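Local atomic coordinates of peptide methionine sulfoxide reductase msrA/msrB (Neisseria meningitidis, PDB entry 3BQG), a protein that probably reduces the S-sulfoxide of methionine, free or in peptides, back to methionine by way of a cysteine sulfenic acid intermediate. Residues Asp45-Val57 / Thr91-Asp103. The protein carries 1 engineered substitution. Sequence-based numbering, arbitrary orientation.
Sequences DVSYRHTGHAETV and TGTQYRSGVYYTD
With chi1 at 85° CG of Q94 lies between its backbone N and carbonyl carbon, and the extended chain beyond carries NE2 to both S47 and E55. R96 takes the same kind of first torsion; its chain, extended as far as NE, and a chi4 of -84° turn a guanidinium face onto A54 CB. Residues 93-96, which begin with a 3-10 segment, pack against helix 43-48 and the start of strand 54-62, central in the mixed sheet of the MsrA fold. Two hydrogen bonds from NE2 fix the rotation of the Q94 carboxamide: one N-H goes to S47 OG at 3.2 Å, nearly in the amide plane, the other to E55 OE2 at 2.9 Å, on the anti side of the carboxylate. S47 OG is also bonded to Y43 O. E55 OE1 accepts from F13 N, next in sequence to C12, here a sulfenic acid, consistent with a place at the active site. The backbones meet through E55 N to Q94 O, 2.7 Å and almost straight at 174°. R96 NH1 donates to G52 O at 2.9 Å and to T93 O; NE forms a salt bridge with E128. A water bridges E55 OE2 and Y95 OH, 2.6 Å from each.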
loop_
_atom_site.group_PDB
_atom_site.type_symbol
_atom_site.label_atom_id
_atom_site.label_comp_id
_atom_site.label_asym_id
_atom_site.label_seq_id
_atom_site.Cartn_x
_atom_site.Cartn_y
_atom_site.Cartn_z
ATOM N N ASP A 45 5.373 2.835 -18.526
ATOM C CA ASP A 45 4.530 4.025 -18.644
ATOM C C ASP A 45 4.599 4.844 -17.359
ATOM O O ASP A 45 4.787 6.064 -17.386
ATOM C CB ASP A 45 3.063 3.646 -18.898
ATOM C CG ASP A 45 2.805 3.213 -20.329
ATOM O OD1 ASP A 45 3.469 3.747 -21.245
ATOM O OD2 ASP A 45 1.923 2.353 -20.541
ATOM N N VAL A 46 4.440 4.157 -16.234
ATOM C CA VAL A 46 4.466 4.792 -14.924
ATOM C C VAL A 46 5.845 5.336 -14.552
ATOM O O VAL A 46 5.983 6.498 -14.162
ATOM C CB VAL A 46 4.030 3.792 -13.822
ATOM C CG1 VAL A 46 3.994 4.488 -12.458
ATOM C CG2 VAL A 46 2.665 3.203 -14.165
ATOM N N SER A 47 6.861 4.487 -14.681
ATOM C CA SER A 47 8.228 4.849 -14.323
ATOM C C SER A 47 8.908 5.864 -15.228
ATOM O O SER A 47 9.696 6.687 -14.761
ATOM C CB SER A 47 9.107 3.591 -14.275
ATOM O OG SER A 47 8.541 2.581 -13.460
ATOM N N TYR A 48 8.599 5.818 -16.520
ATOM C CA TYR A 48 9.264 6.704 -17.462
ATOM C C TYR A 48 8.398 7.634 -18.297
ATOM O O TYR A 48 8.916 8.589 -18.877
ATOM C CB TYR A 48 10.152 5.861 -18.385
ATOM C CG TYR A 48 11.087 4.946 -17.622
ATOM C CD1 TYR A 48 12.066 5.469 -16.775
ATOM C CD2 TYR A 48 10.966 3.560 -17.708
ATOM C CE1 TYR A 48 12.900 4.632 -16.028
ATOM C CE2 TYR A 48 11.793 2.713 -16.963
ATOM C CZ TYR A 48 12.755 3.260 -16.126
ATOM O OH TYR A 48 13.572 2.440 -15.381
ATOM N N ARG A 49 7.094 7.379 -18.371
ATOM C CA ARG A 49 6.237 8.241 -19.174
ATOM C C ARG A 49 5.258 9.101 -18.384
ATOM O O ARG A 49 4.212 9.500 -18.892
ATOM C CB ARG A 49 5.510 7.406 -20.227
ATOM C CG ARG A 49 6.476 6.780 -21.223
ATOM C CD ARG A 49 5.803 5.797 -22.154
ATOM N NE ARG A 49 6.786 5.141 -23.015
ATOM C CZ ARG A 49 6.879 3.824 -23.174
ATOM N NH1 ARG A 49 7.805 3.308 -23.977
ATOM N NH2 ARG A 49 6.047 3.019 -22.527
ATOM N N HIS A 50 5.625 9.381 -17.139
ATOM C CA HIS A 50 4.850 10.227 -16.240
ATOM C C HIS A 50 3.326 10.118 -16.297
ATOM O O HIS A 50 2.632 11.124 -16.422
ATOM C CB HIS A 50 5.273 11.681 -16.460
ATOM C CG HIS A 50 6.715 11.936 -16.146
ATOM N ND1 HIS A 50 7.169 12.159 -14.864
ATOM C CD2 HIS A 50 7.813 11.941 -16.941
ATOM C CE1 HIS A 50 8.484 12.291 -14.881
ATOM N NE2 HIS A 50 8.900 12.161 -16.130
ATOM N N THR A 51 2.801 8.903 -16.190
ATOM C CA THR A 51 1.360 8.720 -16.213
ATOM C C THR A 51 0.732 9.160 -14.878
ATOM O O THR A 51 -0.481 9.359 -14.793
ATOM C CB THR A 51 0.993 7.258 -16.504
ATOM O OG1 THR A 51 1.645 6.406 -15.559
ATOM C CG2 THR A 51 1.412 6.868 -17.915
ATOM N N GLY A 52 1.565 9.296 -13.844
ATOM C CA GLY A 52 1.095 9.747 -12.540
ATOM C C GLY A 52 0.572 8.727 -11.543
ATOM O O GLY A 52 0.155 9.096 -10.442
ATOM N N HIS A 53 0.587 7.452 -11.913
ATOM C CA HIS A 53 0.101 6.379 -11.043
ATOM C C HIS A 53 1.018 6.144 -9.854
ATOM O O HIS A 53 2.219 6.383 -9.925
ATOM C CB HIS A 53 0.004 5.059 -11.823
ATOM C CG HIS A 53 -0.933 5.108 -12.984
ATOM N ND1 HIS A 53 -2.224 4.628 -12.919
ATOM C CD2 HIS A 53 -0.773 5.588 -14.238
ATOM C CE1 HIS A 53 -2.817 4.808 -14.085
ATOM N NE2 HIS A 53 -1.956 5.388 -14.903
ATOM N N ALA A 54 0.443 5.645 -8.770
ATOM C CA ALA A 54 1.210 5.330 -7.574
ATOM C C ALA A 54 1.355 3.809 -7.516
ATOM O O ALA A 54 0.404 3.082 -7.828
ATOM C CB ALA A 54 0.470 5.815 -6.346
ATOM N N GLU A 55 2.535 3.315 -7.146
ATOM C CA GLU A 55 2.693 1.874 -7.022
ATOM C C GLU A 55 1.836 1.544 -5.808
ATOM O O GLU A 55 2.032 2.085 -4.717
ATOM C CB GLU A 55 4.164 1.497 -6.843
ATOM C CG GLU A 55 4.873 1.405 -8.198
ATOM C CD GLU A 55 6.316 0.963 -8.107
ATOM O OE1 GLU A 55 6.643 0.155 -7.213
ATOM O OE2 GLU A 55 7.124 1.413 -8.950
ATOM N N THR A 56 0.865 0.671 -6.023
ATOM C CA THR A 56 -0.104 0.324 -4.995
ATOM C C THR A 56 -0.300 -1.178 -4.858
ATOM O O THR A 56 -0.073 -1.935 -5.802
ATOM C CB THR A 56 -1.470 0.984 -5.353
ATOM O OG1 THR A 56 -1.286 2.401 -5.500
ATOM C CG2 THR A 56 -2.515 0.710 -4.285
ATOM N N VAL A 57 -0.714 -1.602 -3.671
ATOM C CA VAL A 57 -0.971 -3.009 -3.419
ATOM C C VAL A 57 -2.436 -3.142 -3.026
ATOM O O VAL A 57 -2.875 -2.550 -2.040
ATOM C CB VAL A 57 -0.093 -3.560 -2.272
ATOM C CG1 VAL A 57 -0.468 -5.002 -1.980
ATOM C CG2 VAL A 57 1.382 -3.476 -2.653
ATOM N N THR A 91 12.417 7.693 -5.106
ATOM C CA THR A 91 11.835 9.030 -5.194
ATOM C C THR A 91 10.940 9.204 -6.422
ATOM O O THR A 91 11.251 8.702 -7.499
ATOM C CB THR A 91 12.947 10.103 -5.243
ATOM O OG1 THR A 91 13.789 9.973 -4.091
ATOM C CG2 THR A 91 12.342 11.507 -5.265
ATOM N N GLY A 92 9.832 9.921 -6.259
ATOM C CA GLY A 92 8.924 10.145 -7.373
ATOM C C GLY A 92 7.476 9.981 -6.956
ATOM O O GLY A 92 7.197 9.315 -5.958
ATOM N N THR A 93 6.548 10.573 -7.703
ATOM C CA THR A 93 5.139 10.457 -7.346
ATOM C C THR A 93 4.648 9.013 -7.347
ATOM O O THR A 93 3.628 8.715 -6.736
ATOM C CB THR A 93 4.220 11.276 -8.296
ATOM O OG1 THR A 93 4.436 10.863 -9.650
ATOM C CG2 THR A 93 4.498 12.760 -8.159
ATOM N N GLN A 94 5.358 8.113 -8.027
ATOM C CA GLN A 94 4.921 6.720 -8.069
ATOM C C GLN A 94 5.186 5.987 -6.753
ATOM O O GLN A 94 4.725 4.857 -6.563
ATOM C CB GLN A 94 5.582 5.979 -9.240
ATOM C CG GLN A 94 6.963 5.407 -8.975
ATOM C CD GLN A 94 7.672 5.005 -10.264
ATOM O OE1 GLN A 94 8.213 5.857 -10.972
ATOM N NE2 GLN A 94 7.659 3.706 -10.580
ATOM N N TYR A 95 5.919 6.639 -5.849
ATOM C CA TYR A 95 6.237 6.071 -4.542
ATOM C C TYR A 95 5.551 6.865 -3.424
ATOM O O TYR A 95 5.892 6.707 -2.249
ATOM C CB TYR A 95 7.759 6.070 -4.308
ATOM C CG TYR A 95 8.540 5.302 -5.357
ATOM C CD1 TYR A 95 8.360 3.931 -5.519
ATOM C CD2 TYR A 95 9.430 5.954 -6.211
ATOM C CE1 TYR A 95 9.043 3.228 -6.505
ATOM C CE2 TYR A 95 10.122 5.260 -7.205
ATOM C CZ TYR A 95 9.919 3.898 -7.345
ATOM O OH TYR A 95 10.573 3.209 -8.338
ATOM N N ARG A 96 4.592 7.716 -3.790
ATOM C CA ARG A 96 3.869 8.521 -2.806
ATOM C C ARG A 96 3.049 7.611 -1.899
ATOM O O ARG A 96 2.651 6.522 -2.315
ATOM C CB ARG A 96 2.946 9.536 -3.510
ATOM C CG ARG A 96 1.736 8.952 -4.262
ATOM C CD ARG A 96 0.918 10.085 -4.885
ATOM N NE ARG A 96 -0.262 9.654 -5.639
ATOM C CZ ARG A 96 -0.251 9.256 -6.913
ATOM N NH1 ARG A 96 0.882 9.223 -7.603
ATOM N NH2 ARG A 96 -1.386 8.905 -7.505
ATOM N N SER A 97 2.806 8.042 -0.663
ATOM C CA SER A 97 2.019 7.228 0.262
ATOM C C SER A 97 0.538 7.575 0.161
ATOM O O SER A 97 0.167 8.724 -0.076
ATOM C CB SER A 97 2.490 7.422 1.711
ATOM O OG SER A 97 2.331 8.769 2.139
ATOM N N GLY A 98 -0.306 6.568 0.331
ATOM C CA GLY A 98 -1.729 6.812 0.270
ATOM C C GLY A 98 -2.572 5.590 0.547
ATOM O O GLY A 98 -2.111 4.453 0.417
ATOM N N VAL A 99 -3.813 5.838 0.956
ATOM C CA VAL A 99 -4.776 4.777 1.228
ATOM C C VAL A 99 -5.966 5.133 0.322
ATOM O O VAL A 99 -6.499 6.241 0.417
ATOM C CB VAL A 99 -5.224 4.794 2.717
ATOM C CG1 VAL A 99 -6.289 3.726 2.951
ATOM C CG2 VAL A 99 -4.007 4.566 3.637
ATOM N N TYR A 100 -6.371 4.220 -0.557
ATOM C CA TYR A 100 -7.483 4.493 -1.463
ATOM C C TYR A 100 -8.605 3.496 -1.221
ATOM O O TYR A 100 -8.378 2.297 -1.088
ATOM C CB TYR A 100 -7.007 4.451 -2.921
ATOM C CG TYR A 100 -5.727 5.235 -3.146
ATOM C CD1 TYR A 100 -5.647 6.594 -2.828
ATOM C CD2 TYR A 100 -4.580 4.604 -3.627
ATOM C CE1 TYR A 100 -4.438 7.305 -2.980
ATOM C CE2 TYR A 100 -3.372 5.299 -3.784
ATOM C CZ TYR A 100 -3.307 6.640 -3.457
ATOM O OH TYR A 100 -2.095 7.290 -3.575
ATOM N N TYR A 101 -9.831 3.997 -1.189
ATOM C CA TYR A 101 -10.986 3.156 -0.893
ATOM C C TYR A 101 -12.077 3.142 -1.962
ATOM O O TYR A 101 -12.211 4.083 -2.739
ATOM C CB TYR A 101 -11.586 3.629 0.427
ATOM C CG TYR A 101 -11.922 5.100 0.400
ATOM C CD1 TYR A 101 -13.105 5.556 -0.185
ATOM C CD2 TYR A 101 -11.024 6.052 0.887
ATOM C CE1 TYR A 101 -13.378 6.917 -0.289
ATOM C CE2 TYR A 101 -11.292 7.410 0.785
ATOM C CZ TYR A 101 -12.466 7.842 0.195
ATOM O OH TYR A 101 -12.716 9.188 0.070
ATOM N N THR A 102 -12.870 2.071 -1.956
ATOM C CA THR A 102 -13.974 1.898 -2.892
ATOM C C THR A 102 -15.322 2.117 -2.201
ATOM O O THR A 102 -16.358 2.202 -2.864
ATOM C CB THR A 102 -13.952 0.497 -3.533
ATOM O OG1 THR A 102 -13.909 -0.500 -2.508
ATOM C CG2 THR A 102 -12.728 0.348 -4.428
ATOM N N ASP A 103 -15.304 2.202 -0.869
ATOM C CA ASP A 103 -16.516 2.438 -0.073
ATOM C C ASP A 103 -16.375 3.816 0.579
ATOM O O ASP A 103 -15.524 4.014 1.442
ATOM C CB ASP A 103 -16.659 1.380 1.027
ATOM C CG ASP A 103 -17.939 1.544 1.845
ATOM O OD1 ASP A 103 -18.506 2.658 1.881
ATOM O OD2 ASP A 103 -18.370 0.551 2.466
HETATM O O HOH W 1 3.480 8.537 -10.785
HETATM O O HOH W 2 3.642 4.063 -3.361
HETATM O O HOH W 3 9.662 0.886 -8.958
#